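Local atomic coordinates of predicted protein (Acinetobacter sp. RUH2624, PDB entry 4MEA), a protein that hydrolyses epoxides, probably to diols, as a secreted Cif-type virulence factor with the alpha/beta hydrolase fold. Residues Y106-T111 with S140-A145; Q252-L257 with R285-A290. One frame throughout, in Å; residues are numbered along the deposited sequence.

Interaction 1 (Y106-T111 with S140-A145); sequences YSAENT and SYPLVA
The backbone N of Glu109, whose side chain meets Pro142 across the contact, is hydrogen-bonded to Gln252 OE1 from helix 246-258. The bond lies in the first turn of helix 108-123, where Ser107 sits at the N-cap position and Thr111 N closes the turn on Ser107 O at 3.0 Å. From this turn Ala108 directs its CB at the Pro142 ring, touching Pro142 CD at 3.6 Å; Pro142 CG lies almost as close. The next residue reaches the same proline by a detour: chi1 of -70° sets Glu109 CG beside its own N, and chi2 of -75° folds the chain back, laying the carboxylate beside the ring. Glu109 OE1 thus comes 3.5 Å from Pro142 CB, a van der Waals touch at a partly exposed residue, beside the buried Ala108 and Pro142. Having no N-H, Pro142 interrupts the backbone bonding of helix 136-146, which is kinked here; Leu143 N, which also lacks a bond to the preceding turn, is met instead by Ser112 OG of helix 108-123. Regular bonding resumes with Val144 N to Ser140 O at 3.0 Å. The first turn of helix 108-123 thus packs against the kink of helix 136-146, which follows strand 128-133 and in alpha/beta hydrolases leaves the nucleophile elbow.

Interaction 2 (Q252-L257 with R285-A290); sequences QNEALL and RARFVA
Helix 246-258 leads toward strand 267-272, and helix 279-288 leaves that strand for its neighbour 295-300; the two helices meet where Glu254 and Leu257 face Arg287 and Phe288. Glu254 and Arg287 form an end-on, two-pronged salt bridge. Arg287 NH1 reaches Glu254 OE2 at 2.6 Å, on its syn lone pair, while Arg287 NH2 holds Glu254 OE1 at 2.8 Å. Both hydrogen bonds are nearly straight (N-H...O 172°). With only 16° between their planes, carboxylate and guanidinium are held nearly coplanar by the two bonds, and turning either would strain one of them. A bend at chi3 (61°) turns the guanidinium of Arg287 toward the acid. The pair has second partners: Arg287 NH1 also bridges to Asp163, and Glu254 OE2 takes the backbone N of Arg164.

Leu257 packs on both residues of the other helix. Its CD1 lies over one face of the Phe288 ring, 4.0 Å from the centroid in a CH-pi contact, and also over one face of the guanidinium, 4.1 Å from Arg287 CZ. The other methyl, Leu257 CD2, packs on Phe288 CD1 at 3.7 Å. A bidentate salt bridge beside a CH-pi contact thus joins the helix entering strand 267-272 to the helix of the following beta-alpha-beta crossover, in the C-terminal half of the alpha/beta hydrolase sheet.

Interactions 1 and 2, with centres about 13 Å apart, meet directly through both of their helix pairs. Gln252 links them at one place: besides its bond to Glu109, its NE2 lies 3.0 Å from Ser107 OG, a probable hydrogen bond that ties helix 246-258 to the start of helix 108-123. At the other, Tyr141 meets Phe288 edge-to-face, with Tyr141 CE1 3.3 Å from Phe288 CD1. Helix 246-258 also packs on Pro142 through Asn253 and Leu256, so the helix that carries one side of interaction 2 touches both helices of interaction 1. In this family the nucleophile is expected at the turn between strand 128-133 and helix 136-146, so interaction 1 lies on the helix that follows it.

Interaction 1 (Y106-T111 with S140-A145)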
loop_
_atom_site.group_PDB
_atom_site.type_symbol
_atom_site.label_atom_id
_atom_site.label_comp_id
_atom_site.label_asym_id
_atom_site.label_seq_id
_atom_site.Cartn_x
_atom_site.Cartn_y
_atom_site.Cartn_z
ATOM N N TYR A 106 -0.428 -20.412 2.247
ATOM C CA TYR A 106 0.566 -20.115 1.222
ATOM C C TYR A 106 1.878 -19.680 1.864
ATOM O O TYR A 106 2.615 -18.861 1.304
ATOM C CB TYR A 106 0.058 -19.024 0.270
ATOM C CG TYR A 106 -1.053 -19.491 -0.653
ATOM C CD1 TYR A 106 -0.755 -20.154 -1.828
ATOM C CD2 TYR A 106 -2.394 -19.277 -0.342
ATOM C CE1 TYR A 106 -1.750 -20.596 -2.678
ATOM C CE2 TYR A 106 -3.405 -19.704 -1.199
ATOM C CZ TYR A 106 -3.067 -20.373 -2.369
ATOM O OH TYR A 106 -4.033 -20.829 -3.249
ATOM N N SER A 107 2.167 -20.219 3.045
ATOM C CA SER A 107 3.465 -19.971 3.670
ATOM C C SER A 107 4.577 -20.732 2.950
ATOM O O SER A 107 4.335 -21.772 2.324
ATOM C CB SER A 107 3.450 -20.345 5.157
ATOM O OG SER A 107 3.373 -21.754 5.355
ATOM N N ALA A 108 5.794 -20.205 3.050
ATOM C CA ALA A 108 6.988 -20.820 2.466
ATOM C C ALA A 108 7.087 -22.330 2.732
ATOM O O ALA A 108 7.335 -23.118 1.818
ATOM C CB ALA A 108 8.230 -20.117 2.986
ATOM N N GLU A 109 6.918 -22.737 3.983
ATOM C CA GLU A 109 7.018 -24.161 4.315
ATOM C C GLU A 109 6.021 -25.003 3.530
ATOM O O GLU A 109 6.376 -26.051 2.983
ATOM C CB GLU A 109 6.823 -24.397 5.815
ATOM C CG GLU A 109 7.973 -23.897 6.681
ATOM C CD GLU A 109 9.201 -24.787 6.615
ATOM O OE1 GLU A 109 9.201 -25.768 5.834
ATOM O OE2 GLU A 109 10.166 -24.503 7.358
ATOM N N ASN A 110 4.769 -24.553 3.482
ATOM C CA ASN A 110 3.743 -25.301 2.766
ATOM C C ASN A 110 3.964 -25.367 1.249
ATOM O O ASN A 110 3.894 -26.436 0.655
ATOM C CB ASN A 110 2.340 -24.770 3.072
ATOM C CG ASN A 110 1.268 -25.823 2.839
ATOM O OD1 ASN A 110 1.501 -27.008 3.069
ATOM N ND2 ASN A 110 0.095 -25.399 2.379
ATOM N N THR A 111 4.224 -24.222 0.622
ATOM C CA THR A 111 4.472 -24.198 -0.821
ATOM C C THR A 111 5.754 -24.965 -1.153
ATOM O O THR A 111 5.849 -25.617 -2.193
ATOM C CB THR A 111 4.574 -22.740 -1.351
ATOM O OG1 THR A 111 5.609 -22.049 -0.641
ATOM C CG2 THR A 111 3.258 -22.003 -1.133
ATOM N N SER A 140 9.974 -20.610 -1.812
ATOM C CA SER A 140 11.029 -21.598 -2.040
ATOM C C SER A 140 12.138 -21.717 -1.004
ATOM O O SER A 140 12.910 -22.670 -1.068
ATOM C CB SER A 140 11.695 -21.353 -3.406
ATOM O OG SER A 140 10.747 -21.393 -4.460
ATOM N N TYR A 141 12.267 -20.784 -0.066
ATOM C CA TYR A 141 13.475 -20.870 0.761
ATOM C C TYR A 141 13.617 -22.174 1.566
ATOM O O TYR A 141 14.700 -22.768 1.579
ATOM C CB TYR A 141 13.758 -19.637 1.640
ATOM C CG TYR A 141 15.136 -19.786 2.253
ATOM C CD1 TYR A 141 16.282 -19.615 1.483
ATOM C CD2 TYR A 141 15.291 -20.182 3.581
ATOM C CE1 TYR A 141 17.562 -19.795 2.037
ATOM C CE2 TYR A 141 16.547 -20.370 4.140
ATOM C CZ TYR A 141 17.677 -20.178 3.368
ATOM O OH TYR A 141 18.923 -20.375 3.934
ATOM N N PRO A 142 12.542 -22.618 2.245
ATOM C CA PRO A 142 12.641 -23.893 2.966
ATOM C C PRO A 142 12.942 -25.057 2.028
ATOM O O PRO A 142 13.692 -25.946 2.414
ATOM C CB PRO A 142 11.257 -24.049 3.601
ATOM C CG PRO A 142 10.795 -22.620 3.784
ATOM C CD PRO A 142 11.285 -21.913 2.556
ATOM N N LEU A 143 12.383 -25.046 0.820
ATOM C CA LEU A 143 12.705 -26.076 -0.168
ATOM C C LEU A 143 14.213 -26.142 -0.412
ATOM O O LEU A 143 14.832 -27.213 -0.324
ATOM C CB LEU A 143 11.962 -25.821 -1.488
ATOM C CG LEU A 143 12.119 -26.864 -2.604
ATOM C CD1 LEU A 143 10.894 -26.887 -3.505
ATOM C CD2 LEU A 143 13.379 -26.629 -3.425
ATOM N N VAL A 144 14.810 -24.993 -0.713
ATOM C CA VAL A 144 16.241 -24.929 -0.991
ATOM C C VAL A 144 17.105 -25.254 0.230
ATOM O O VAL A 144 18.031 -26.065 0.145
ATOM C CB VAL A 144 16.636 -23.547 -1.561
ATOM C CG1 VAL A 144 18.157 -23.423 -1.662
ATOM C CG2 VAL A 144 15.974 -23.337 -2.924
ATOM N N ALA A 145 16.804 -24.617 1.357
ATOM C CA ALA A 145 17.568 -24.819 2.587
ATOM C C ALA A 145 17.506 -26.265 3.099
ATOM O O ALA A 145 18.495 -26.787 3.600
ATOM C CB ALA A 145 17.099 -23.857 3.670
#

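Interaction 2 (Q252-L257 with R285-A290)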
loop_
_atom_site.group_PDB
_atom_site.type_symbol
_atom_site.label_atom_id
_atom_site.label_comp_id
_atom_site.label_asym_id
_atom_site.label_seq_id
_atom_site.Cartn_x
_atom_site.Cartn_y
_atom_site.Cartn_z
ATOM N N GLN A 252 9.098 -18.710 9.502
ATOM C CA GLN A 252 9.657 -19.972 9.058
ATOM C C GLN A 252 11.094 -19.819 8.589
ATOM O O GLN A 252 11.948 -20.636 8.933
ATOM C CB GLN A 252 8.789 -20.581 7.958
ATOM C CG GLN A 252 7.423 -21.016 8.467
ATOM C CD GLN A 252 6.446 -21.266 7.343
ATOM O OE1 GLN A 252 6.764 -21.052 6.169
ATOM N NE2 GLN A 252 5.249 -21.741 7.691
ATOM N N ASN A 253 11.364 -18.782 7.799
ATOM C CA ASN A 253 12.711 -18.583 7.292
ATOM C C ASN A 253 13.676 -18.147 8.384
ATOM O O ASN A 253 14.838 -18.553 8.399
ATOM C CB ASN A 253 12.729 -17.589 6.114
ATOM C CG ASN A 253 12.094 -18.174 4.854
ATOM O OD1 ASN A 253 11.972 -19.397 4.720
ATOM N ND2 ASN A 253 11.676 -17.305 3.935
ATOM N N GLU A 254 13.202 -17.303 9.290
ATOM C CA GLU A 254 14.036 -16.864 10.401
ATOM C C GLU A 254 14.436 -18.062 11.265
ATOM O O GLU A 254 15.560 -18.139 11.769
ATOM C CB GLU A 254 13.296 -15.816 11.243
ATOM C CG GLU A 254 13.162 -14.456 10.554
ATOM C CD GLU A 254 14.489 -13.709 10.452
ATOM O OE1 GLU A 254 15.383 -13.949 11.290
ATOM O OE2 GLU A 254 14.640 -12.872 9.537
ATOM N N ALA A 255 13.510 -19.000 11.430
ATOM C CA ALA A 255 13.787 -20.204 12.210
ATOM C C ALA A 255 14.868 -21.049 11.532
ATOM O O ALA A 255 15.766 -21.566 12.188
ATOM C CB ALA A 255 12.506 -21.020 12.422
ATOM N N LEU A 256 14.782 -21.182 10.212
ATOM C CA LEU A 256 15.804 -21.897 9.458
ATOM C C LEU A 256 17.155 -21.205 9.584
ATOM O O LEU A 256 18.167 -21.854 9.827
ATOM C CB LEU A 256 15.406 -22.033 7.981
ATOM C CG LEU A 256 14.213 -22.958 7.689
ATOM C CD1 LEU A 256 13.671 -22.726 6.288
ATOM C CD2 LEU A 256 14.603 -24.417 7.884
ATOM N N LEU A 257 17.178 -19.887 9.424
ATOM C CA LEU A 257 18.440 -19.157 9.527
ATOM C C LEU A 257 19.047 -19.303 10.924
ATOM O O LEU A 257 20.265 -19.395 11.068
ATOM C CB LEU A 257 18.257 -17.675 9.187
ATOM C CG LEU A 257 17.734 -17.327 7.787
ATOM C CD1 LEU A 257 17.783 -15.821 7.569
ATOM C CD2 LEU A 257 18.541 -18.042 6.718
ATOM N N ARG A 285 23.758 -11.755 1.267
ATOM C CA ARG A 285 25.111 -11.637 1.793
ATOM C C ARG A 285 25.110 -11.578 3.323
ATOM O O ARG A 285 25.863 -12.300 3.972
ATOM C CB ARG A 285 25.834 -10.418 1.204
ATOM C CG ARG A 285 27.274 -10.266 1.680
ATOM C CD ARG A 285 28.077 -9.396 0.735
ATOM N NE ARG A 285 27.403 -8.133 0.454
ATOM C CZ ARG A 285 26.964 -7.765 -0.748
ATOM N NH1 ARG A 285 27.135 -8.564 -1.797
ATOM N NH2 ARG A 285 26.363 -6.591 -0.901
ATOM N N ALA A 286 24.249 -10.735 3.896
ATOM C CA ALA A 286 24.239 -10.503 5.345
ATOM C C ALA A 286 23.690 -11.669 6.160
ATOM O O ALA A 286 24.108 -11.882 7.293
ATOM C CB ALA A 286 23.463 -9.229 5.685
ATOM N N ARG A 287 22.749 -12.420 5.595
ATOM C CA ARG A 287 21.956 -13.332 6.416
ATOM C C ARG A 287 21.773 -14.766 5.922
ATOM O O ARG A 287 21.474 -15.648 6.728
ATOM C CB ARG A 287 20.583 -12.719 6.680
ATOM C CG ARG A 287 20.671 -11.309 7.224
ATOM C CD ARG A 287 19.447 -10.971 8.016
ATOM N NE ARG A 287 19.279 -11.865 9.157
ATOM C CZ ARG A 287 18.098 -12.299 9.576
ATOM N NH1 ARG A 287 17.000 -11.934 8.925
ATOM N NH2 ARG A 287 18.011 -13.108 10.624
ATOM N N PHE A 288 21.934 -15.004 4.622
ATOM C CA PHE A 288 21.538 -16.298 4.048
ATOM C C PHE A 288 22.692 -17.203 3.620
ATOM O O PHE A 288 22.486 -18.390 3.366
ATOM C CB PHE A 288 20.581 -16.097 2.859
ATOM C CG PHE A 288 19.167 -15.770 3.263
ATOM C CD1 PHE A 288 18.191 -16.753 3.272
ATOM C CD2 PHE A 288 18.818 -14.483 3.637
ATOM C CE1 PHE A 288 16.894 -16.458 3.643
ATOM C CE2 PHE A 288 17.521 -14.185 4.011
ATOM C CZ PHE A 288 16.558 -15.174 4.015
ATOM N N VAL A 289 23.895 -16.648 3.516
ATOM C CA VAL A 289 25.018 -17.418 2.994
ATOM C C VAL A 289 26.036 -17.750 4.083
ATOM O O VAL A 289 26.499 -16.870 4.805
ATOM C CB VAL A 289 25.697 -16.698 1.806
ATOM C CG1 VAL A 289 24.657 -16.328 0.747
ATOM C CG2 VAL A 289 26.435 -15.465 2.272
ATOM N N ALA A 290 26.368 -19.031 4.208
ATOM C CA ALA A 290 27.312 -19.479 5.231
ATOM C C ALA A 290 28.743 -19.075 4.888
ATOM O O ALA A 290 29.542 -18.766 5.774
ATOM C CB ALA A 290 27.219 -20.988 5.422
#